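Long-range contacts in tRNA modification GTPase mnmE (Chlorobium tepidum, PDB 3GEE), which probably hydrolyses GTP at a high intrinsic rate and helps to add a carboxymethylaminomethyl group to the wobble uridine of certain tRNAs: residues I221-H226 / V407-L412; E232-V237 / D279-R284; I316-D321 / A344-V349; L320-E325 / A361-I366. All coordinates share one frame; numbering follows the deposited sequence.

Contact 1: I221-H226 / V407-L412; sequences IDSYQH and VLVTSL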
loop_
_atom_site.group_PDB
_atom_site.type_symbol
_atom_site.label_atom_id
_atom_site.label_comp_id
_atom_site.label_asym_id
_atom_site.label_seq_id
_atom_site.Cartn_x
_atom_site.Cartn_y
_atom_site.Cartn_z
ATOM N N ILE A 221 24.739 5.678 27.635
ATOM C CA ILE A 221 25.237 4.327 27.314
ATOM C C ILE A 221 24.469 3.245 28.076
ATOM O O ILE A 221 24.400 2.096 27.636
ATOM C CB ILE A 221 26.777 4.151 27.547
ATOM C CG1 ILE A 221 27.127 4.189 29.038
ATOM C CG2 ILE A 221 27.573 5.189 26.769
ATOM C CD1 ILE A 221 28.423 3.466 29.411
ATOM N N ASP A 222 23.888 3.634 29.211
ATOM C CA ASP A 222 23.109 2.729 30.049
ATOM C C ASP A 222 21.746 2.395 29.447
ATOM O O ASP A 222 21.297 1.251 29.529
ATOM C CB ASP A 222 22.935 3.311 31.459
ATOM C CG ASP A 222 24.199 3.205 32.306
ATOM O OD1 ASP A 222 24.342 4.011 33.250
ATOM O OD2 ASP A 222 25.049 2.323 32.039
ATOM N N SER A 223 21.097 3.386 28.838
ATOM C CA SER A 223 19.741 3.213 28.311
ATOM C C SER A 223 19.647 2.240 27.131
ATOM O O SER A 223 18.566 1.727 26.834
ATOM C CB SER A 223 19.119 4.567 27.939
ATOM O OG SER A 223 19.807 5.187 26.868
ATOM N N TYR A 224 20.779 1.984 26.477
ATOM C CA TYR A 224 20.828 1.092 25.316
ATOM C C TYR A 224 20.345 -0.326 25.629
ATOM O O TYR A 224 19.860 -1.030 24.740
ATOM C CB TYR A 224 22.237 1.062 24.717
ATOM C CG TYR A 224 22.377 0.155 23.514
ATOM C CD1 TYR A 224 23.212 -0.960 23.554
ATOM C CD2 TYR A 224 21.665 0.403 22.339
ATOM C CE1 TYR A 224 23.347 -1.798 22.453
ATOM C CE2 TYR A 224 21.786 -0.431 21.231
ATOM C CZ TYR A 224 22.630 -1.528 21.296
ATOM O OH TYR A 224 22.757 -2.357 20.206
ATOM N N GLN A 225 20.476 -0.732 26.892
ATOM C CA GLN A 225 19.998 -2.033 27.353
ATOM C C GLN A 225 18.481 -2.142 27.175
ATOM O O GLN A 225 17.987 -3.136 26.639
ATOM C CB GLN A 225 20.395 -2.263 28.815
ATOM C CG GLN A 225 20.739 -3.715 29.162
ATOM C CD GLN A 225 22.182 -4.094 28.824
ATOM O OE1 GLN A 225 22.725 -3.697 27.787
ATOM N NE2 GLN A 225 22.803 -4.873 29.703
ATOM N N HIS A 226 17.756 -1.111 27.610
ATOM C CA HIS A 226 16.309 -1.018 27.393
ATOM C C HIS A 226 15.992 -0.671 25.947
ATOM O O HIS A 226 15.066 -1.229 25.358
ATOM C CB HIS A 226 15.679 0.037 28.311
ATOM C CG HIS A 226 15.321 -0.476 29.671
ATOM N ND1 HIS A 226 14.288 -1.366 29.881
ATOM C CD2 HIS A 226 15.847 -0.215 30.892
ATOM C CE1 HIS A 226 14.197 -1.634 31.172
ATOM N NE2 HIS A 226 15.134 -0.951 31.807
ATOM N N VAL A 407 15.739 10.050 27.700
ATOM C CA VAL A 407 15.429 9.411 26.420
ATOM C C VAL A 407 16.291 8.178 26.174
ATOM O O VAL A 407 17.474 8.157 26.518
ATOM C CB VAL A 407 15.564 10.398 25.236
ATOM C CG1 VAL A 407 14.396 11.377 25.231
ATOM C CG2 VAL A 407 16.906 11.140 25.273
ATOM N N LEU A 408 15.689 7.153 25.578
ATOM C CA LEU A 408 16.378 5.889 25.337
ATOM C C LEU A 408 17.250 5.973 24.095
ATOM O O LEU A 408 16.763 6.285 23.014
ATOM C CB LEU A 408 15.372 4.740 25.171
ATOM C CG LEU A 408 14.198 4.574 26.145
ATOM C CD1 LEU A 408 13.298 3.431 25.692
ATOM C CD2 LEU A 408 14.664 4.355 27.582
ATOM N N VAL A 409 18.541 5.705 24.248
ATOM C CA VAL A 409 19.394 5.541 23.079
ATOM C C VAL A 409 19.183 4.136 22.517
ATOM O O VAL A 409 19.136 3.156 23.260
ATOM C CB VAL A 409 20.898 5.841 23.371
ATOM C CG1 VAL A 409 21.504 4.808 24.291
ATOM C CG2 VAL A 409 21.692 5.912 22.077
ATOM N N THR A 410 19.011 4.056 21.204
ATOM C CA THR A 410 18.937 2.782 20.510
ATOM C C THR A 410 20.085 2.700 19.509
ATOM O O THR A 410 20.899 3.623 19.424
ATOM C CB THR A 410 17.618 2.630 19.751
ATOM O OG1 THR A 410 16.573 3.333 20.435
ATOM C CG2 THR A 410 17.269 1.172 19.657
ATOM N N SER A 411 20.144 1.602 18.757
ATOM C CA SER A 411 21.111 1.441 17.668
ATOM C C SER A 411 22.564 1.307 18.140
ATOM O O SER A 411 23.162 2.240 18.692
ATOM C CB SER A 411 20.953 2.552 16.616
ATOM O OG SER A 411 22.168 2.809 15.934
ATOM N N LEU A 412 23.112 0.121 17.902
ATOM C CA LEU A 412 24.505 -0.194 18.179
ATOM C C LEU A 412 25.455 0.959 17.814
ATOM O O LEU A 412 26.321 1.336 18.617
ATOM C CB LEU A 412 24.879 -1.472 17.424
ATOM C CG LEU A 412 26.252 -2.118 17.582
ATOM C CD1 LEU A 412 26.409 -2.756 18.957
ATOM C CD2 LEU A 412 26.430 -3.151 16.486
#
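S223 and Y224, successive residues of a helix, meet the extended chain around V409 in two different ways. The hydroxyl of S223 acts as an acceptor: V409 N donates to S223 OG over 3.0 Å, nearly straight at 171°. The same oxygen bonds to L220 O in the preceding turn of its own helix, so it links the helix backbone to the loop. Y224 instead runs alongside the loop. With its CG trans to the backbone nitrogen (chi1 180°), the ring extends past T410 and S411 as far as L412. V409 O lies in plane at the ring's edge, and the same oxygen receives a CA-H...O contact from Y224 CA at 3.4 Å. Further along, Y224 CE2 sits 3.6 Å from S411 N, and Y224 OH comes within 3.6 Å of L412 CB. At the root of the side chain, Y224 CB packs on V409 CG1 at 3.8 Å. A serine in place of Y224 would probably leave a gap beside the 410-412 backbone and deprive Y415 of the ring it stacks with. The contact joins helix 203-232 to the loop between helices 394-397 and 412-432 in the helical domain. V409 also packs on H414 and L418 of helix 412-432, while L408 and T410 reach V230 and S231 further along helix 203-232.

Contact 2: E232-V237 / D279-R284; sequences EGVSTV and DKTMFR
E232 meets R284 through its backbone rather than its carboxylate: R284 NE donates a weak, bent hydrogen bond to E232 O (2.7 Å, 122°). E232 CB lies in plane at the edge of the guanidinium, and M282 CE sits over one face of that group, offset toward its rim. The carboxylate itself turns away, with E232 OE2 5.9 Å from R284 NE. G233 follows, the first residue to leave the helical conformation; its positive phi suits glycine. At V234 the parallel pairing begins. V234 N donates to M282 O (2.8 Å), and V234 O accepts R284 N (3.0 Å) together with a CA-H...O contact from F283. V234 and F283 project together from one face of the sheet, with V234 CB 3.7 Å from F283 CD2. S235 pairs with R284 on the other face, while its own amide bonds to D314 OD2. T236 N then donates to R284 O over 2.8 Å, almost straight at 170°. With chi1 at 65°, T236 OG1 also turns to this oxygen and adds a weak bond, and T236 CG2 meets the edge of the F283 ring at 3.8 Å. The chemistry is thus divided: main-chain bonds fix the register of the two strands, V234 and T236 pack against F283, and R284 adds a weak bond to the helix end, its guanidinium and the E232 carboxylate not being in contact.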
loop_
_atom_site.group_PDB
_atom_site.type_symbol
_atom_site.label_atom_id
_atom_site.label_comp_id
_atom_site.label_asym_id
_atom_site.label_seq_id
_atom_site.Cartn_x
_atom_site.Cartn_y
_atom_site.Cartn_z
ATOM N N GLU A 232 14.569 -3.149 18.486
ATOM C CA GLU A 232 14.622 -4.404 17.734
ATOM C C GLU A 232 14.149 -5.629 18.522
ATOM O O GLU A 232 14.354 -6.762 18.089
ATOM C CB GLU A 232 16.005 -4.629 17.111
ATOM C CG GLU A 232 17.171 -4.623 18.075
ATOM C CD GLU A 232 18.504 -4.459 17.367
ATOM O OE1 GLU A 232 19.499 -5.081 17.802
ATOM O OE2 GLU A 232 18.556 -3.705 16.368
ATOM N N GLY A 233 13.514 -5.399 19.667
ATOM C CA GLY A 233 12.902 -6.483 20.434
ATOM C C GLY A 233 13.868 -7.366 21.198
ATOM O O GLY A 233 15.080 -7.334 20.972
ATOM N N VAL A 234 13.315 -8.158 22.111
ATOM C CA VAL A 234 14.084 -9.114 22.899
ATOM C C VAL A 234 14.475 -10.288 22.008
ATOM O O VAL A 234 13.621 -11.077 21.595
ATOM C CB VAL A 234 13.273 -9.614 24.124
ATOM C CG1 VAL A 234 14.006 -10.731 24.854
ATOM C CG2 VAL A 234 12.971 -8.467 25.074
ATOM N N SER A 235 15.765 -10.385 21.699
ATOM C CA SER A 235 16.276 -11.479 20.878
ATOM C C SER A 235 16.310 -12.759 21.697
ATOM O O SER A 235 16.910 -12.806 22.772
ATOM C CB SER A 235 17.665 -11.152 20.337
ATOM O OG SER A 235 18.576 -10.947 21.396
ATOM N N THR A 236 15.643 -13.789 21.193
ATOM C CA THR A 236 15.511 -15.043 21.923
ATOM C C THR A 236 15.938 -16.230 21.065
ATOM O O THR A 236 15.507 -16.370 19.916
ATOM C CB THR A 236 14.067 -15.260 22.448
ATOM O OG1 THR A 236 13.169 -15.395 21.343
ATOM C CG2 THR A 236 13.613 -14.085 23.293
ATOM N N VAL A 237 16.794 -17.076 21.629
ATOM C CA VAL A 237 17.219 -18.301 20.958
ATOM C C VAL A 237 16.425 -19.485 21.500
ATOM O O VAL A 237 16.210 -19.601 22.708
ATOM C CB VAL A 237 18.739 -18.559 21.117
ATOM C CG1 VAL A 237 19.132 -19.885 20.480
ATOM C CG2 VAL A 237 19.541 -17.426 20.494
ATOM N N ASP A 279 2.710 -8.567 25.905
ATOM C CA ASP A 279 2.874 -7.488 26.892
ATOM C C ASP A 279 3.586 -6.255 26.320
ATOM O O ASP A 279 4.524 -5.729 26.932
ATOM C CB ASP A 279 3.595 -7.990 28.158
ATOM C CG ASP A 279 2.646 -8.611 29.179
ATOM O OD1 ASP A 279 3.144 -9.137 30.199
ATOM O OD2 ASP A 279 1.413 -8.573 28.974
ATOM N N LYS A 280 3.133 -5.816 25.141
ATOM C CA LYS A 280 3.685 -4.646 24.431
ATOM C C LYS A 280 5.183 -4.757 24.114
ATOM O O LYS A 280 5.870 -3.743 23.949
ATOM C CB LYS A 280 3.381 -3.344 25.190
ATOM C CG LYS A 280 1.903 -3.001 25.281
ATOM C CD LYS A 280 1.685 -1.712 26.048
ATOM C CE LYS A 280 0.214 -1.345 26.078
ATOM N NZ LYS A 280 -0.012 0.016 26.635
ATOM N N THR A 281 5.675 -5.992 24.023
ATOM C CA THR A 281 7.089 -6.266 23.772
ATOM C C THR A 281 7.241 -7.287 22.650
ATOM O O THR A 281 6.476 -8.249 22.565
ATOM C CB THR A 281 7.803 -6.787 25.040
ATOM O OG1 THR A 281 7.397 -6.023 26.180
ATOM C CG2 THR A 281 9.309 -6.680 24.891
ATOM N N MET A 282 8.238 -7.072 21.798
ATOM C CA MET A 282 8.494 -7.946 20.660
ATOM C C MET A 282 9.613 -8.950 20.960
ATOM O O MET A 282 10.616 -8.608 21.590
ATOM C CB MET A 282 8.845 -7.101 19.438
ATOM C CG MET A 282 8.783 -7.832 18.113
ATOM S SD MET A 282 9.206 -6.729 16.753
ATOM C CE MET A 282 10.951 -6.441 17.060
ATOM N N PHE A 283 9.430 -10.185 20.503
ATOM C CA PHE A 283 10.414 -11.241 20.711
ATOM C C PHE A 283 10.898 -11.807 19.383
ATOM O O PHE A 283 10.130 -12.441 18.663
ATOM C CB PHE A 283 9.831 -12.367 21.576
ATOM C CG PHE A 283 9.501 -11.950 22.982
ATOM C CD1 PHE A 283 8.218 -11.529 23.313
ATOM C CD2 PHE A 283 10.472 -11.984 23.976
ATOM C CE1 PHE A 283 7.908 -11.138 24.613
ATOM C CE2 PHE A 283 10.173 -11.597 25.278
ATOM C CZ PHE A 283 8.891 -11.173 25.598
ATOM N N ARG A 284 12.174 -11.577 19.071
ATOM C CA ARG A 284 12.807 -12.129 17.869
ATOM C C ARG A 284 13.257 -13.572 18.093
ATOM O O ARG A 284 14.306 -13.816 18.695
ATOM C CB ARG A 284 14.010 -11.279 17.437
ATOM C CG ARG A 284 13.665 -9.884 16.957
ATOM C CD ARG A 284 14.778 -9.308 16.087
ATOM N NE ARG A 284 14.483 -7.944 15.638
ATOM C CZ ARG A 284 13.717 -7.636 14.594
ATOM N NH1 ARG A 284 13.147 -8.596 13.872
ATOM N NH2 ARG A 284 13.512 -6.362 14.267
#

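Contact 3: I316-D321 / A344-V349; sequences ILYLLD and AKFLTV
The ring of F346 lies against the adjoining strand, meeting I316 and Y318 obliquely. F346 CE1 is 3.8 Å from Y318 CB, and F346 CE2 is 4.0 Å from I316 CG2. In plane at the edge of the F346 ring stands T348 OG1, a hydroxyl whose hydrogen bond goes to T372 OG1. The Y318 ring swings away from segment 344-349, and its hydroxyl makes a weak hydrogen bond to E330. On the face carrying L317, L319, L347 and V349, L317 and L347 lie side by side, with L317 CD2 3.6 Å from L347 CB. V349 fills the neighbouring position with both methyls, CG1 against L319 CD2 at 3.5 Å and CG2 against L317 CB at 3.9 Å. Between the two faces, five backbone hydrogen bonds pair the parallel strands, among them I316 N to K345 O (2.7 Å) and V349 N to Y318 O (2.6 Å); the one from L347 N to I316 O is weak. This is the strand pair of a beta-alpha-beta crossover. Helix 331-340 connects the strands and packs on Y318, F346 and T348, helix 385-392 covers L317, L347 and V349, and strand 234-239 flanks strand 315-321. L319 lies next to K246 of the P-loop, about 7 Å from bound GDP, measured from its side chain.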
loop_
_atom_site.group_PDB
_atom_site.type_symbol
_atom_site.label_atom_id
_atom_site.label_comp_id
_atom_site.label_asym_id
_atom_site.label_seq_id
_atom_site.Cartn_x
_atom_site.Cartn_y
_atom_site.Cartn_z
ATOM N N ILE A 316 17.355 -17.213 26.391
ATOM C CA ILE A 316 17.519 -18.546 25.827
ATOM C C ILE A 316 16.443 -19.467 26.386
ATOM O O ILE A 316 16.264 -19.561 27.602
ATOM C CB ILE A 316 18.923 -19.141 26.098
ATOM C CG1 ILE A 316 20.017 -18.177 25.631
ATOM C CG2 ILE A 316 19.062 -20.488 25.400
ATOM C CD1 ILE A 316 21.422 -18.563 26.053
ATOM N N LEU A 317 15.711 -20.117 25.484
ATOM C CA LEU A 317 14.782 -21.166 25.861
ATOM C C LEU A 317 15.378 -22.497 25.436
ATOM O O LEU A 317 15.507 -22.766 24.238
ATOM C CB LEU A 317 13.409 -20.975 25.202
ATOM C CG LEU A 317 12.560 -19.715 25.410
ATOM C CD1 LEU A 317 11.251 -19.860 24.652
ATOM C CD2 LEU A 317 12.284 -19.415 26.876
ATOM N N TYR A 318 15.765 -23.316 26.412
ATOM C CA TYR A 318 16.211 -24.672 26.117
ATOM C C TYR A 318 15.040 -25.642 26.170
ATOM O O TYR A 318 14.428 -25.844 27.221
ATOM C CB TYR A 318 17.344 -25.140 27.039
ATOM C CG TYR A 318 18.080 -26.330 26.460
ATOM C CD1 TYR A 318 19.273 -26.161 25.764
ATOM C CD2 TYR A 318 17.561 -27.620 26.572
ATOM C CE1 TYR A 318 19.944 -27.249 25.208
ATOM C CE2 TYR A 318 18.219 -28.712 26.020
ATOM C CZ TYR A 318 19.411 -28.522 25.341
ATOM O OH TYR A 318 20.067 -29.603 24.792
ATOM N N LEU A 319 14.732 -26.226 25.018
ATOM C CA LEU A 319 13.679 -27.218 24.908
ATOM C C LEU A 319 14.248 -28.616 25.046
ATOM O O LEU A 319 15.229 -28.973 24.388
ATOM C CB LEU A 319 12.956 -27.097 23.569
ATOM C CG LEU A 319 11.711 -26.215 23.473
ATOM C CD1 LEU A 319 11.291 -26.111 22.027
ATOM C CD2 LEU A 319 10.564 -26.773 24.298
ATOM N N LEU A 320 13.627 -29.406 25.911
ATOM C CA LEU A 320 13.969 -30.810 26.035
ATOM C C LEU A 320 12.683 -31.600 26.271
ATOM O O LEU A 320 11.832 -31.173 27.058
ATOM C CB LEU A 320 15.005 -31.013 27.153
ATOM C CG LEU A 320 14.635 -31.350 28.601
ATOM C CD1 LEU A 320 15.876 -31.773 29.365
ATOM C CD2 LEU A 320 13.953 -30.183 29.297
ATOM N N ASP A 321 12.513 -32.723 25.574
ATOM C CA ASP A 321 11.258 -33.473 25.705
ATOM C C ASP A 321 11.116 -34.251 27.020
ATOM O O ASP A 321 11.692 -35.327 27.210
ATOM C CB ASP A 321 10.877 -34.306 24.458
ATOM C CG ASP A 321 12.044 -35.061 23.843
ATOM O OD1 ASP A 321 13.208 -34.636 24.011
ATOM O OD2 ASP A 321 11.782 -36.075 23.156
ATOM N N ALA A 344 22.690 -13.659 29.339
ATOM C CA ALA A 344 21.347 -14.030 28.894
ATOM C C ALA A 344 20.445 -14.466 30.044
ATOM O O ALA A 344 20.916 -14.761 31.143
ATOM C CB ALA A 344 21.436 -15.136 27.861
ATOM N N LYS A 345 19.144 -14.488 29.785
ATOM C CA LYS A 345 18.210 -15.108 30.705
ATOM C C LYS A 345 17.966 -16.536 30.243
ATOM O O LYS A 345 17.603 -16.773 29.084
ATOM C CB LYS A 345 16.888 -14.348 30.781
ATOM C CG LYS A 345 15.995 -14.859 31.895
ATOM C CD LYS A 345 14.558 -14.415 31.741
ATOM C CE LYS A 345 13.703 -15.044 32.836
ATOM N NZ LYS A 345 12.330 -14.479 32.869
ATOM N N PHE A 346 18.174 -17.484 31.154
ATOM C CA PHE A 346 17.980 -18.887 30.833
ATOM C C PHE A 346 16.633 -19.389 31.320
ATOM O O PHE A 346 16.142 -18.975 32.369
ATOM C CB PHE A 346 19.109 -19.747 31.391
ATOM C CG PHE A 346 19.414 -20.932 30.538
ATOM C CD1 PHE A 346 18.667 -22.099 30.651
ATOM C CD2 PHE A 346 20.424 -20.872 29.592
ATOM C CE1 PHE A 346 18.933 -23.190 29.847
ATOM C CE2 PHE A 346 20.702 -21.961 28.785
ATOM C CZ PHE A 346 19.955 -23.123 28.911
ATOM N N LEU A 347 16.041 -20.287 30.541
ATOM C CA LEU A 347 14.708 -20.785 30.812
ATOM C C LEU A 347 14.585 -22.180 30.212
ATOM O O LEU A 347 14.632 -22.339 28.988
ATOM C CB LEU A 347 13.681 -19.830 30.194
ATOM C CG LEU A 347 12.417 -19.417 30.952
ATOM C CD1 LEU A 347 11.394 -20.540 30.968
ATOM C CD2 LEU A 347 12.739 -18.930 32.372
ATOM N N THR A 348 14.452 -23.187 31.076
ATOM C CA THR A 348 14.367 -24.580 30.632
ATOM C C THR A 348 12.925 -24.959 30.356
ATOM O O THR A 348 12.070 -24.898 31.243
ATOM C CB THR A 348 14.984 -25.557 31.652
ATOM O OG1 THR A 348 16.329 -25.159 31.931
ATOM C CG2 THR A 348 14.988 -26.989 31.111
ATOM N N VAL A 349 12.671 -25.350 29.115
ATOM C CA VAL A 349 11.324 -25.650 28.666
ATOM C C VAL A 349 11.178 -27.147 28.414
ATOM O O VAL A 349 11.645 -27.678 27.399
ATOM C CB VAL A 349 10.963 -24.846 27.400
ATOM C CG1 VAL A 349 9.481 -24.938 27.130
ATOM C CG2 VAL A 349 11.378 -23.389 27.554
#

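Contact 4: L320-E325 / A361-I366; sequences LDLGTE and ALIRAI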
loop_
_atom_site.group_PDB
_atom_site.type_symbol
_atom_site.label_atom_id
_atom_site.label_comp_id
_atom_site.label_asym_id
_atom_site.label_seq_id
_atom_site.Cartn_x
_atom_site.Cartn_y
_atom_site.Cartn_z
ATOM N N LEU A 320 13.627 -29.406 25.911
ATOM C CA LEU A 320 13.969 -30.810 26.035
ATOM C C LEU A 320 12.683 -31.600 26.271
ATOM O O LEU A 320 11.832 -31.173 27.058
ATOM C CB LEU A 320 15.005 -31.013 27.153
ATOM C CG LEU A 320 14.635 -31.350 28.601
ATOM C CD1 LEU A 320 15.876 -31.773 29.365
ATOM C CD2 LEU A 320 13.953 -30.183 29.297
ATOM N N ASP A 321 12.513 -32.723 25.574
ATOM C CA ASP A 321 11.258 -33.473 25.705
ATOM C C ASP A 321 11.116 -34.251 27.020
ATOM O O ASP A 321 11.692 -35.327 27.210
ATOM C CB ASP A 321 10.877 -34.306 24.458
ATOM C CG ASP A 321 12.044 -35.061 23.843
ATOM O OD1 ASP A 321 13.208 -34.636 24.011
ATOM O OD2 ASP A 321 11.782 -36.075 23.156
ATOM N N LEU A 322 10.341 -33.647 27.917
ATOM C CA LEU A 322 10.080 -34.141 29.260
ATOM C C LEU A 322 9.609 -35.585 29.242
ATOM O O LEU A 322 8.701 -35.938 28.486
ATOM C CB LEU A 322 9.022 -33.248 29.914
ATOM C CG LEU A 322 8.517 -33.443 31.342
ATOM C CD1 LEU A 322 9.620 -33.265 32.370
ATOM C CD2 LEU A 322 7.394 -32.455 31.597
ATOM N N GLY A 323 10.250 -36.413 30.065
ATOM C CA GLY A 323 9.901 -37.826 30.197
ATOM C C GLY A 323 10.108 -38.640 28.937
ATOM O O GLY A 323 9.889 -39.852 28.933
ATOM N N THR A 324 10.533 -37.969 27.870
ATOM C CA THR A 324 10.710 -38.602 26.569
ATOM C C THR A 324 12.184 -38.817 26.238
ATOM O O THR A 324 12.528 -39.704 25.454
ATOM C CB THR A 324 10.021 -37.782 25.477
ATOM N N GLU A 325 13.048 -38.011 26.847
ATOM C CA GLU A 325 14.478 -38.093 26.587
ATOM C C GLU A 325 15.089 -39.337 27.197
ATOM O O GLU A 325 15.024 -39.546 28.410
ATOM C CB GLU A 325 15.196 -36.853 27.107
ATOM C CG GLU A 325 14.742 -35.598 26.407
ATOM C CD GLU A 325 15.616 -34.390 26.695
ATOM O OE1 GLU A 325 16.306 -34.359 27.746
ATOM O OE2 GLU A 325 15.605 -33.468 25.844
ATOM N N ALA A 361 7.824 -34.616 39.579
ATOM C CA ALA A 361 9.119 -35.037 40.104
ATOM C C ALA A 361 10.208 -34.955 39.036
ATOM O O ALA A 361 11.360 -34.650 39.340
ATOM C CB ALA A 361 9.027 -36.445 40.665
ATOM N N LEU A 362 9.836 -35.224 37.789
ATOM C CA LEU A 362 10.773 -35.135 36.675
ATOM C C LEU A 362 11.168 -33.685 36.423
ATOM O O LEU A 362 12.348 -33.390 36.230
ATOM C CB LEU A 362 10.169 -35.741 35.408
ATOM C CG LEU A 362 11.098 -36.549 34.495
ATOM C CD1 LEU A 362 10.263 -37.322 33.496
ATOM C CD2 LEU A 362 12.148 -35.697 33.779
ATOM N N ILE A 363 10.179 -32.790 36.428
ATOM C CA ILE A 363 10.419 -31.352 36.297
ATOM C C ILE A 363 11.430 -30.888 37.342
ATOM O O ILE A 363 12.432 -30.255 37.004
ATOM C CB ILE A 363 9.093 -30.535 36.384
ATOM C CG1 ILE A 363 8.390 -30.520 35.022
ATOM C CG2 ILE A 363 9.348 -29.100 36.848
ATOM C CD1 ILE A 363 6.918 -30.146 35.084
ATOM N N ARG A 364 11.181 -31.242 38.602
ATOM C CA ARG A 364 12.049 -30.847 39.706
ATOM C C ARG A 364 13.453 -31.427 39.576
ATOM O O ARG A 364 14.418 -30.814 40.019
ATOM C CB ARG A 364 11.435 -31.249 41.045
ATOM C CG ARG A 364 11.770 -30.300 42.191
ATOM C CD ARG A 364 11.207 -30.782 43.531
ATOM N NE ARG A 364 9.892 -31.418 43.397
ATOM C CZ ARG A 364 9.619 -32.683 43.720
ATOM N NH1 ARG A 364 8.391 -33.161 43.547
ATOM N NH2 ARG A 364 10.565 -33.473 44.223
ATOM N N ALA A 365 13.565 -32.605 38.967
ATOM C CA ALA A 365 14.867 -33.234 38.749
ATOM C C ALA A 365 15.687 -32.486 37.692
ATOM O O ALA A 365 16.898 -32.315 37.844
ATOM C CB ALA A 365 14.697 -34.699 38.370
ATOM N N ILE A 366 15.019 -32.042 36.629
ATOM C CA ILE A 366 15.656 -31.230 35.597
ATOM C C ILE A 366 16.066 -29.890 36.201
ATOM O O ILE A 366 17.128 -29.355 35.882
ATOM C CB ILE A 366 14.722 -30.983 34.388
ATOM C CG1 ILE A 366 14.237 -32.309 33.795
ATOM C CG2 ILE A 366 15.438 -30.166 33.323
ATOM C CD1 ILE A 366 13.164 -32.172 32.736
#
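D321 O accepts two main-chain amides, T324 N at 3.0 Å and, weakly, E325 N, closing a type II beta turn whose corner residues L322 and G323 meet L362 of the helix. G323 has the positive phi of the third turn position, which favours glycine, and L362 CD1 packs on G323 CA at 3.4 Å. L322 carries most of the remaining contact. A chi1 of -179° stretches L322 out from the turn toward the helix and sets CD1 among three residues: L362 CD2 at 3.8 Å, I363 CG1 at 4.0 Å and I366 CD1 at 3.7 Å. L322 and L362 run antiparallel, flank to flank, whereas I363 and I366 cross L322 at a slant. L320, at the end of the strand, meets I366 tip to tip, CD2 to CD1 at 4.1 Å. No hydrogen bond spans the two segments; the join is wholly apolar. With an alanine at L362, the turn would probably lose its cover over G323, and L322 CD1 would be left with a gap on one side. The contact fastens the loop after strand 315-321 to helix 360-370 at the edge of the G domain. L322 is also bordered by A350 of strand 345-351 and by L353 and A359, while I366 packs on T348 and, with I363, on V374 of strand 374-376.

How the contacts relate
Contact 1 joins segments 181 residues apart, and the other three contacts are nested within that loop, so the G domain is an insertion between helices of the helical domain. Contact 2 follows where helix 203-232 passes into strand 234-239, its centre about 15 Å from that of contact 1. Contacts 2 and 3 lie in one sheet, about 15 Å apart between centres, and touch where V237 O probably accepts a hydrogen bond from L317 N. Contacts 3 and 4 share L320 and D321 and meet through T348 and I366. The series runs from the helical domain across the sheet to the far edge of the G domain, about 39 Å between the centres of contacts 1 and 4.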